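PDB 6N44: galectin from Ovis aries, which probably binds galactose-containing glycans as a member of the galectin family of lectins, and is assembled here from two copies of the chain. Local coordinates for residues A[23-28]-A[133-138]; A[75-80]-A[111-116]; A[91-96]-A[105-110]. One frame throughout, in Å; residues are numbered along the deposited sequence.

Contact 1 (A[23-28]-A[133-138])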
loop_
_atom_site.group_PDB
_atom_site.type_symbol
_atom_site.label_atom_id
_atom_site.label_comp_id
_atom_site.label_asym_id
_atom_site.label_seq_id
_atom_site.Cartn_x
_atom_site.Cartn_y
_atom_site.Cartn_z
ATOM N N LYS A 23 7.453 -2.536 0.702
ATOM C CA LYS A 23 7.525 -3.654 1.635
ATOM C C LYS A 23 8.921 -4.253 1.585
ATOM O O LYS A 23 9.331 -4.784 0.550
ATOM C CB LYS A 23 6.494 -4.733 1.320
ATOM C CG LYS A 23 6.515 -5.838 2.375
ATOM C CD LYS A 23 5.613 -6.998 2.041
ATOM C CE LYS A 23 4.179 -6.543 1.812
ATOM N NZ LYS A 23 3.255 -7.733 1.774
ATOM N N ILE A 24 9.625 -4.188 2.711
ATOM C CA ILE A 24 10.996 -4.677 2.855
ATOM C C ILE A 24 10.977 -5.882 3.780
ATOM O O ILE A 24 10.384 -5.830 4.864
ATOM C CB ILE A 24 11.917 -3.590 3.436
ATOM C CG1 ILE A 24 12.072 -2.438 2.443
ATOM C CG2 ILE A 24 13.272 -4.190 3.868
ATOM C CD1 ILE A 24 12.322 -1.099 3.115
ATOM N N LYS A 25 11.639 -6.961 3.370
ATOM C CA LYS A 25 11.815 -8.125 4.232
ATOM C C LYS A 25 13.307 -8.322 4.457
ATOM O O LYS A 25 14.066 -8.465 3.490
ATOM C CB LYS A 25 11.176 -9.370 3.621
ATOM C CG LYS A 25 9.648 -9.240 3.497
ATOM C CD LYS A 25 9.002 -10.488 2.950
ATOM C CE LYS A 25 7.494 -10.329 2.978
ATOM N NZ LYS A 25 6.771 -11.353 2.179
ATOM N N ALA A 26 13.727 -8.314 5.725
ATOM C CA ALA A 26 15.147 -8.350 6.063
ATOM C C ALA A 26 15.334 -8.956 7.450
ATOM O O ALA A 26 14.368 -9.254 8.159
ATOM C CB ALA A 26 15.763 -6.945 5.994
ATOM N N ASN A 27 16.603 -9.114 7.839
ATOM C CA ASN A 27 16.971 -9.636 9.147
ATOM C C ASN A 27 18.261 -8.961 9.594
ATOM O O ASN A 27 19.212 -8.876 8.810
ATOM C CB ASN A 27 17.167 -11.152 9.091
ATOM C CG ASN A 27 17.247 -11.782 10.462
ATOM O OD1 ASN A 27 17.384 -11.087 11.482
ATOM N ND2 ASN A 27 17.158 -13.110 10.502
ATOM N N LEU A 28 18.298 -8.501 10.844
ATOM C CA LEU A 28 19.494 -7.841 11.359
ATOM C C LEU A 28 20.609 -8.846 11.618
ATOM O O LEU A 28 20.377 -9.937 12.150
ATOM C CB LEU A 28 19.182 -7.084 12.649
ATOM C CG LEU A 28 18.156 -5.961 12.560
ATOM C CD1 LEU A 28 17.614 -5.686 13.944
ATOM C CD2 LEU A 28 18.787 -4.710 11.965
ATOM N N LEU A 133 19.115 -8.606 3.380
ATOM C CA LEU A 133 17.926 -8.084 2.722
ATOM C C LEU A 133 17.424 -9.136 1.741
ATOM O O LEU A 133 18.155 -9.522 0.822
ATOM C CB LEU A 133 18.251 -6.780 1.994
ATOM C CG LEU A 133 17.127 -6.134 1.176
ATOM C CD1 LEU A 133 16.028 -5.610 2.088
ATOM C CD2 LEU A 133 17.684 -5.013 0.315
ATOM N N THR A 134 16.199 -9.616 1.941
ATOM C CA THR A 134 15.708 -10.675 1.065
ATOM C C THR A 134 14.760 -10.184 -0.019
ATOM O O THR A 134 14.783 -10.736 -1.121
ATOM C CB THR A 134 15.028 -11.806 1.867
ATOM O OG1 THR A 134 13.899 -11.305 2.590
ATOM C CG2 THR A 134 16.004 -12.419 2.842
ATOM N N SER A 135 13.942 -9.161 0.237
ATOM C CA SER A 135 13.085 -8.647 -0.827
ATOM C C SER A 135 12.693 -7.208 -0.538
ATOM O O SER A 135 12.647 -6.770 0.615
ATOM C CB SER A 135 11.821 -9.492 -1.019
ATOM O OG SER A 135 11.063 -9.552 0.173
ATOM N N VAL A 136 12.435 -6.478 -1.617
ATOM C CA VAL A 136 11.920 -5.116 -1.572
ATOM C C VAL A 136 10.874 -5.040 -2.672
ATOM O O VAL A 136 11.189 -5.269 -3.844
ATOM C CB VAL A 136 13.014 -4.058 -1.800
ATOM C CG1 VAL A 136 12.404 -2.638 -1.810
ATOM C CG2 VAL A 136 14.148 -4.180 -0.759
ATOM N N ASP A 137 9.633 -4.761 -2.303
ATOM C CA ASP A 137 8.558 -4.693 -3.268
ATOM C C ASP A 137 7.864 -3.353 -3.139
ATOM O O ASP A 137 7.770 -2.790 -2.043
ATOM C CB ASP A 137 7.560 -5.830 -3.060
ATOM C CG ASP A 137 8.150 -7.169 -3.390
ATOM O OD1 ASP A 137 8.342 -7.426 -4.593
ATOM O OD2 ASP A 137 8.439 -7.960 -2.459
ATOM N N THR A 138 7.371 -2.843 -4.267
ATOM C CA THR A 138 6.639 -1.588 -4.268
ATOM C C THR A 138 5.368 -1.731 -5.097
ATOM O O THR A 138 5.302 -2.505 -6.057
ATOM C CB THR A 138 7.490 -0.425 -4.808
ATOM O OG1 THR A 138 7.753 -0.632 -6.199
ATOM C CG2 THR A 138 8.832 -0.293 -4.052
HETATM O O HOH W 1 9.203 -7.480 0.106
HETATM O O HOH W 2 8.248 -11.194 -0.174
#

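Contact 2 (A[75-80]-A[111-116])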
loop_
_atom_site.group_PDB
_atom_site.type_symbol
_atom_site.label_atom_id
_atom_site.label_comp_id
_atom_site.label_asym_id
_atom_site.label_seq_id
_atom_site.Cartn_x
_atom_site.Cartn_y
_atom_site.Cartn_z
ATOM N N LYS A 75 14.824 18.887 12.413
ATOM C CA LYS A 75 14.565 18.425 13.773
ATOM C C LYS A 75 14.161 16.949 13.757
ATOM O O LYS A 75 13.194 16.572 13.089
ATOM C CB LYS A 75 13.470 19.284 14.403
ATOM C CG LYS A 75 13.015 18.803 15.776
ATOM C CD LYS A 75 12.262 19.905 16.530
ATOM C CE LYS A 75 12.165 19.611 18.026
ATOM N NZ LYS A 75 11.139 18.567 18.321
ATOM N N GLU A 76 14.894 16.121 14.498
ATOM C CA GLU A 76 14.634 14.686 14.520
ATOM C C GLU A 76 13.271 14.378 15.124
ATOM O O GLU A 76 12.851 14.996 16.105
ATOM C CB GLU A 76 15.697 13.951 15.348
ATOM C CG GLU A 76 17.096 14.054 14.841
ATOM C CD GLU A 76 18.056 13.218 15.664
ATOM O OE1 GLU A 76 17.747 12.934 16.847
ATOM O OE2 GLU A 76 19.115 12.837 15.124
ATOM N N GLN A 77 12.598 13.383 14.552
ATOM C CA GLN A 77 11.489 12.706 15.210
ATOM C C GLN A 77 12.043 11.376 15.710
ATOM O O GLN A 77 12.438 10.525 14.908
ATOM C CB GLN A 77 10.304 12.511 14.260
ATOM C CG GLN A 77 9.095 11.872 14.958
ATOM C CD GLN A 77 7.889 11.650 14.041
ATOM O OE1 GLN A 77 7.748 12.284 12.987
ATOM N NE2 GLN A 77 7.020 10.737 14.446
ATOM N N LYS A 78 12.097 11.202 17.036
ATOM C CA LYS A 78 12.792 10.072 17.641
ATOM C C LYS A 78 11.866 9.303 18.572
ATOM O O LYS A 78 11.120 9.912 19.339
ATOM C CB LYS A 78 14.030 10.538 18.424
ATOM C CG LYS A 78 14.570 9.475 19.361
ATOM C CD LYS A 78 15.668 10.007 20.286
ATOM C CE LYS A 78 16.959 10.274 19.533
ATOM N NZ LYS A 78 18.150 10.263 20.441
ATOM N N LEU A 79 11.930 7.967 18.529
ATOM C CA LEU A 79 11.086 7.159 19.402
ATOM C C LEU A 79 11.766 5.838 19.726
ATOM O O LEU A 79 12.772 5.460 19.121
ATOM C CB LEU A 79 9.709 6.890 18.780
ATOM C CG LEU A 79 9.746 6.038 17.511
ATOM C CD1 LEU A 79 8.540 5.111 17.436
ATOM C CD2 LEU A 79 9.797 6.951 16.308
ATOM N N HIS A 80 11.187 5.135 20.698
ATOM C CA HIS A 80 11.616 3.806 21.102
ATOM C C HIS A 80 10.636 2.766 20.579
ATOM O O HIS A 80 9.423 2.993 20.567
ATOM C CB HIS A 80 11.704 3.681 22.628
ATOM C CG HIS A 80 12.681 4.623 23.258
ATOM N ND1 HIS A 80 13.878 4.202 23.796
ATOM C CD2 HIS A 80 12.635 5.964 23.444
ATOM C CE1 HIS A 80 14.528 5.243 24.286
ATOM N NE2 HIS A 80 13.795 6.324 24.085
ATOM N N CYS A 111 4.998 4.149 13.683
ATOM C CA CYS A 111 5.158 5.597 13.711
ATOM C C CYS A 111 4.737 6.163 12.361
ATOM O O CYS A 111 4.560 5.432 11.384
ATOM C CB CYS A 111 6.602 6.005 14.041
ATOM S SG CYS A 111 7.885 5.266 12.967
ATOM N N GLN A 112 4.577 7.482 12.328
ATOM C CA GLN A 112 4.212 8.217 11.128
ATOM C C GLN A 112 5.104 9.446 11.011
ATOM O O GLN A 112 5.548 10.000 12.019
ATOM C CB GLN A 112 2.733 8.643 11.145
ATOM C CG GLN A 112 1.734 7.489 11.390
ATOM C CD GLN A 112 1.660 7.042 12.859
ATOM O OE1 GLN A 112 1.879 5.870 13.183
ATOM N NE2 GLN A 112 1.344 7.974 13.746
ATOM N N PHE A 113 5.343 9.882 9.772
ATOM C CA PHE A 113 6.226 11.009 9.471
ATOM C C PHE A 113 5.512 11.936 8.496
ATOM O O PHE A 113 5.350 11.589 7.322
ATOM C CB PHE A 113 7.553 10.519 8.876
ATOM C CG PHE A 113 8.591 11.592 8.712
ATOM C CD1 PHE A 113 9.394 11.966 9.782
ATOM C CD2 PHE A 113 8.785 12.223 7.484
ATOM C CE1 PHE A 113 10.368 12.957 9.642
ATOM C CE2 PHE A 113 9.763 13.215 7.342
ATOM C CZ PHE A 113 10.554 13.576 8.432
ATOM N N ALA A 114 5.103 13.111 8.976
ATOM C CA ALA A 114 4.480 14.117 8.121
ATOM C C ALA A 114 5.430 14.581 7.020
ATOM O O ALA A 114 6.620 14.791 7.255
ATOM C CB ALA A 114 4.049 15.316 8.974
ATOM N N HIS A 115 4.903 14.755 5.809
ATOM C CA HIS A 115 5.760 15.164 4.706
ATOM C C HIS A 115 6.364 16.533 5.000
ATOM O O HIS A 115 5.684 17.443 5.482
ATOM C CB HIS A 115 4.981 15.206 3.383
ATOM C CG HIS A 115 4.561 13.858 2.886
ATOM N ND1 HIS A 115 5.463 12.910 2.454
ATOM C CD2 HIS A 115 3.333 13.294 2.762
ATOM C CE1 HIS A 115 4.810 11.819 2.087
ATOM N NE2 HIS A 115 3.516 12.027 2.269
ATOM N N ARG A 116 7.650 16.671 4.714
ATOM C CA ARG A 116 8.341 17.943 4.860
ATOM C C ARG A 116 8.781 18.514 3.529
ATOM O O ARG A 116 8.732 19.727 3.332
ATOM C CB ARG A 116 9.553 17.785 5.780
ATOM C CG ARG A 116 9.202 17.449 7.213
ATOM C CD ARG A 116 10.463 17.443 8.048
ATOM N NE ARG A 116 10.314 16.733 9.311
ATOM C CZ ARG A 116 11.295 16.604 10.197
ATOM N NH1 ARG A 116 12.477 17.156 9.951
ATOM N NH2 ARG A 116 11.101 15.929 11.321
HETATM O O HOH W 3 8.440 14.544 12.325
HETATM O O HOH W 4 5.476 13.498 11.719
#

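Contact 3 (A[91-96]-A[105-110])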
loop_
_atom_site.group_PDB
_atom_site.type_symbol
_atom_site.label_atom_id
_atom_site.label_comp_id
_atom_site.label_asym_id
_atom_site.label_seq_id
_atom_site.Cartn_x
_atom_site.Cartn_y
_atom_site.Cartn_z
ATOM N N GLU A 91 9.273 -7.782 8.660
ATOM C CA GLU A 91 8.672 -7.117 7.517
ATOM C C GLU A 91 8.446 -5.653 7.861
ATOM O O GLU A 91 7.650 -5.335 8.752
ATOM C CB GLU A 91 7.354 -7.782 7.134
ATOM C CG GLU A 91 6.656 -7.067 6.021
ATOM C CD GLU A 91 5.339 -7.735 5.672
ATOM O OE1 GLU A 91 4.318 -7.018 5.619
ATOM O OE2 GLU A 91 5.336 -8.974 5.480
ATOM N N LEU A 92 9.133 -4.770 7.152
ATOM C CA LEU A 92 9.031 -3.334 7.346
ATOM C C LEU A 92 8.265 -2.741 6.167
ATOM O O LEU A 92 8.662 -2.928 5.007
ATOM C CB LEU A 92 10.422 -2.718 7.480
ATOM C CG LEU A 92 10.568 -1.201 7.377
ATOM C CD1 LEU A 92 9.858 -0.473 8.532
ATOM C CD2 LEU A 92 12.046 -0.853 7.339
ATOM N N GLN A 93 7.172 -2.035 6.461
ATOM C CA GLN A 93 6.337 -1.418 5.433
ATOM C C GLN A 93 6.311 0.093 5.585
ATOM O O GLN A 93 6.090 0.604 6.692
ATOM C CB GLN A 93 4.895 -1.925 5.501
ATOM C CG GLN A 93 4.670 -3.319 4.978
ATOM C CD GLN A 93 3.241 -3.747 5.233
ATOM O OE1 GLN A 93 2.851 -3.981 6.387
ATOM N NE2 GLN A 93 2.431 -3.792 4.166
ATOM N N PHE A 94 6.464 0.799 4.464
ATOM C CA PHE A 94 6.206 2.229 4.395
ATOM C C PHE A 94 5.009 2.458 3.496
ATOM O O PHE A 94 4.975 1.987 2.355
ATOM C CB PHE A 94 7.415 3.018 3.857
ATOM C CG PHE A 94 8.639 2.915 4.715
ATOM C CD1 PHE A 94 9.548 1.883 4.526
ATOM C CD2 PHE A 94 8.880 3.844 5.709
ATOM C CE1 PHE A 94 10.696 1.775 5.314
ATOM C CE2 PHE A 94 10.024 3.752 6.510
ATOM C CZ PHE A 94 10.939 2.711 6.308
ATOM N N LEU A 95 4.038 3.187 4.012
ATOM C CA LEU A 95 2.847 3.573 3.275
ATOM C C LEU A 95 2.921 5.066 3.016
ATOM O O LEU A 95 2.925 5.852 3.966
ATOM C CB LEU A 95 1.598 3.218 4.082
ATOM C CG LEU A 95 0.258 3.435 3.397
ATOM C CD1 LEU A 95 0.193 2.674 2.072
ATOM C CD2 LEU A 95 -0.849 2.996 4.369
ATOM N N VAL A 96 3.000 5.457 1.744
ATOM C CA VAL A 96 3.041 6.870 1.383
ATOM C C VAL A 96 1.610 7.347 1.132
ATOM O O VAL A 96 0.910 6.835 0.251
ATOM C CB VAL A 96 3.940 7.121 0.160
ATOM C CG1 VAL A 96 4.127 8.605 -0.054
ATOM C CG2 VAL A 96 5.295 6.434 0.341
ATOM N N VAL A 105 5.773 -2.479 11.127
ATOM C CA VAL A 105 6.688 -3.598 11.240
ATOM C C VAL A 105 5.867 -4.813 11.648
ATOM O O VAL A 105 5.129 -4.761 12.638
ATOM C CB VAL A 105 7.806 -3.320 12.262
ATOM C CG1 VAL A 105 8.673 -4.565 12.419
ATOM C CG2 VAL A 105 8.642 -2.106 11.843
ATOM N N ASN A 106 5.988 -5.899 10.888
ATOM C CA ASN A 106 5.254 -7.138 11.158
ATOM C C ASN A 106 3.764 -6.867 11.365
ATOM O O ASN A 106 3.140 -7.352 12.309
ATOM C CB ASN A 106 5.859 -7.870 12.352
ATOM C CG ASN A 106 7.324 -8.218 12.126
ATOM O OD1 ASN A 106 7.723 -8.493 11.004
ATOM N ND2 ASN A 106 8.130 -8.180 13.185
ATOM N N ASN A 107 3.198 -6.057 10.474
ATOM C CA ASN A 107 1.772 -5.738 10.443
ATOM C C ASN A 107 1.324 -4.855 11.605
ATOM O O ASN A 107 0.124 -4.698 11.808
ATOM C CB ASN A 107 0.904 -7.010 10.409
ATOM C CG ASN A 107 1.254 -7.926 9.239
ATOM O OD1 ASN A 107 1.496 -7.463 8.118
ATOM N ND2 ASN A 107 1.286 -9.236 9.496
ATOM N N LYS A 108 2.248 -4.267 12.371
ATOM C CA LYS A 108 1.846 -3.375 13.450
ATOM C C LYS A 108 2.326 -1.957 13.172
ATOM O O LYS A 108 3.451 -1.772 12.703
ATOM C CB LYS A 108 2.395 -3.854 14.808
ATOM C CG LYS A 108 1.847 -5.231 15.217
ATOM C CD LYS A 108 1.420 -5.265 16.661
ATOM C CE LYS A 108 0.949 -6.658 17.071
ATOM N NZ LYS A 108 1.038 -6.826 18.551
ATOM N N PRO A 109 1.506 -0.943 13.446
ATOM C CA PRO A 109 1.944 0.441 13.207
ATOM C C PRO A 109 2.961 0.879 14.253
ATOM O O PRO A 109 2.750 0.714 15.456
ATOM C CB PRO A 109 0.644 1.248 13.317
ATOM C CG PRO A 109 -0.192 0.452 14.252
ATOM C CD PRO A 109 0.120 -1.001 13.946
ATOM N N ILE A 110 4.060 1.456 13.785
ATOM C CA ILE A 110 5.142 1.903 14.647
ATOM C C ILE A 110 5.163 3.418 14.786
ATOM O O ILE A 110 5.349 3.932 15.892
ATOM C CB ILE A 110 6.507 1.387 14.139
ATOM C CG1 ILE A 110 6.509 -0.138 14.101
ATOM C CG2 ILE A 110 7.625 1.886 15.028
ATOM C CD1 ILE A 110 5.926 -0.774 15.325
HETATM O O HOH W 5 4.533 -4.961 8.248
HETATM O O HOH W 6 2.055 -9.331 6.706
#

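Contact 1 (A[23-28]-A[133-138])
Ile24 and Leu133 form the apolar centre of this antiparallel strand pair, with Ile24 CG2 3.6 Å from Leu133 CD1. Together with Val136 and the small Ala26 they line the inner face of a sheet in the galectin beta sandwich, where Ile24 and Leu133 also touch Val127 of the facing sheet. The branches of Ile24 divide the work: CG2, anti to the backbone N, turns to Leu133, while CG1 runs alongside Val136, 4.2 Å from its CG2. In the backbone, Lys23 and Asp137 form a hydrogen-bonded antiparallel pair with two bonds, and Lys25 N donates to Ser135 O at 2.9 Å. The regular register then breaks at a classic beta bulge. Lys25 O faces two residues, accepting from Thr134 N at 2.9 Å and more weakly from Ser135 N at 3.3 Å. Lys23, Lys25, Ser135 and Asp137 occupy the other face, where polar and charged groups suit the ordered waters, and Leu139 of the second subunit packs on Lys23 and Asp137. Lys25 lays its extended chain past Ser135 OG. That hydroxyl donates at 2.8 Å to a water whose own protons go to Lys23 O and Asp137 OD2, both 2.7 Å away.

Contact 2 (A[75-80]-A[111-116])
Gln77, on strand 77-80, and Arg116, in the loop after strand 111-114, each reach across to the other's segment. The two strands lie at the edges of different sheets, too far apart to pair directly: the axes of the segments 77-80 and 111-114 run antiparallel but 9.3 Å apart. Gln77 bridges them fully stretched. Its CG stands anti to the backbone N (chi1 -177°) and the chain stays straight beyond it, so the terminal amide arrives at strand 111-114, where NE2 donates to Gln112 O at 2.9 Å, approaching nearly along the C=O axis. The same amide slides past the Phe113 ring with their planes only 17° apart, Gln77 OE1 approaching Phe113 CD1 obliquely at 3.6 Å. OE1 also accepts from a water, 2.9 Å away, that in turn accepts from Ala114 N. A glutamine suits this place because it offers both a donor and an acceptor at the end of a long, uncharged chain.

Arg116 answers from the loop beyond the other strand. Its chain is extended from CG to NE and delivers the guanidinium edge-on to Lys75 O, which NH2 grips at 2.8 Å and NH1 only weakly at 3.3 Å. Phe113 CZ covers one face of the Arg116 guanidinium, 3.1 Å above its plane and displaced toward the rim. Farther along, Leu79, its CG set between the backbone N and the carbonyl carbon (chi1 65°), spreads both methyls against Cys111 CB, each 4.0 Å away.

Arg116 NH1 also bonds weakly to Asn66 OD1. Asn66 and Glu76 are galactose-binding residues, which places these bridges beside the carbohydrate site at an edge of the galectin beta sandwich.

Contact 3 (A[91-96]-A[105-110])
Asn106 meets Glu91 through a first torsion of -59°, which sets its CG beside its own backbone N and curls the amide back toward the neighbouring strand. There OD1 accepts from Glu91 N at 2.9 Å, while Asn106 N donates to Glu91 O at 2.8 Å, so one asparagine answers both polar backbone atoms of Glu91. The backbone makes this possible: Val105 to Lys108 is a type I' turn, and its two central residues have positive phi, 50° at Asn106 and 70° at Asn107, a region that asparagine tolerates better than most residues. Val105, entering the turn, pairs with Leu92 in antiparallel, non-hydrogen-bonded fashion. Its CG2 lies 3.9 Å from Leu92 CD1, and both side chains are buried, as befits hydrocarbon groups. Val105 CA also makes a CA-H...O contact with Glu91 O, 3.2 Å away.

On the polar side, Asn107 N donates at 2.8 Å to a water that lies 2.7 Å from Gln93 OE1 and 3.2 Å from Glu91 O. Gln93 NE2 turns instead to Cys19 O of the second subunit, and Glu91 lies against Lys23 and Lys25, which would probably steady its negative charge. The chemistry thus implies a hairpin turn tied to the neighbouring strand 90-97 by an asparagine side chain standing in for a backbone carbonyl, with a water held between Asn107 N and the oxygens of 91-96.

How the contacts relate
From the N terminus, strand 19-28 is the first element used, and contact 1 closes the widest loop when 133-138 returns beside it at the C-terminal end. Inside that loop contact 2 joins 75-80 to 111-116, and within it contact 3 closes the shortest, 91-96 to 105-110; the three nest without crossing. Contacts 1 and 3 are neighbours in the five-stranded sheet, where Ile24 N probably bonds to Leu92 O, and both reach the second subunit. Contact 2 ties one edge of this sheet, strand 108-114, to strand 72-80 at the edge of the six-stranded sheet. It meets contact 3 where Leu79 packs on Ile110 and His115 on Val96.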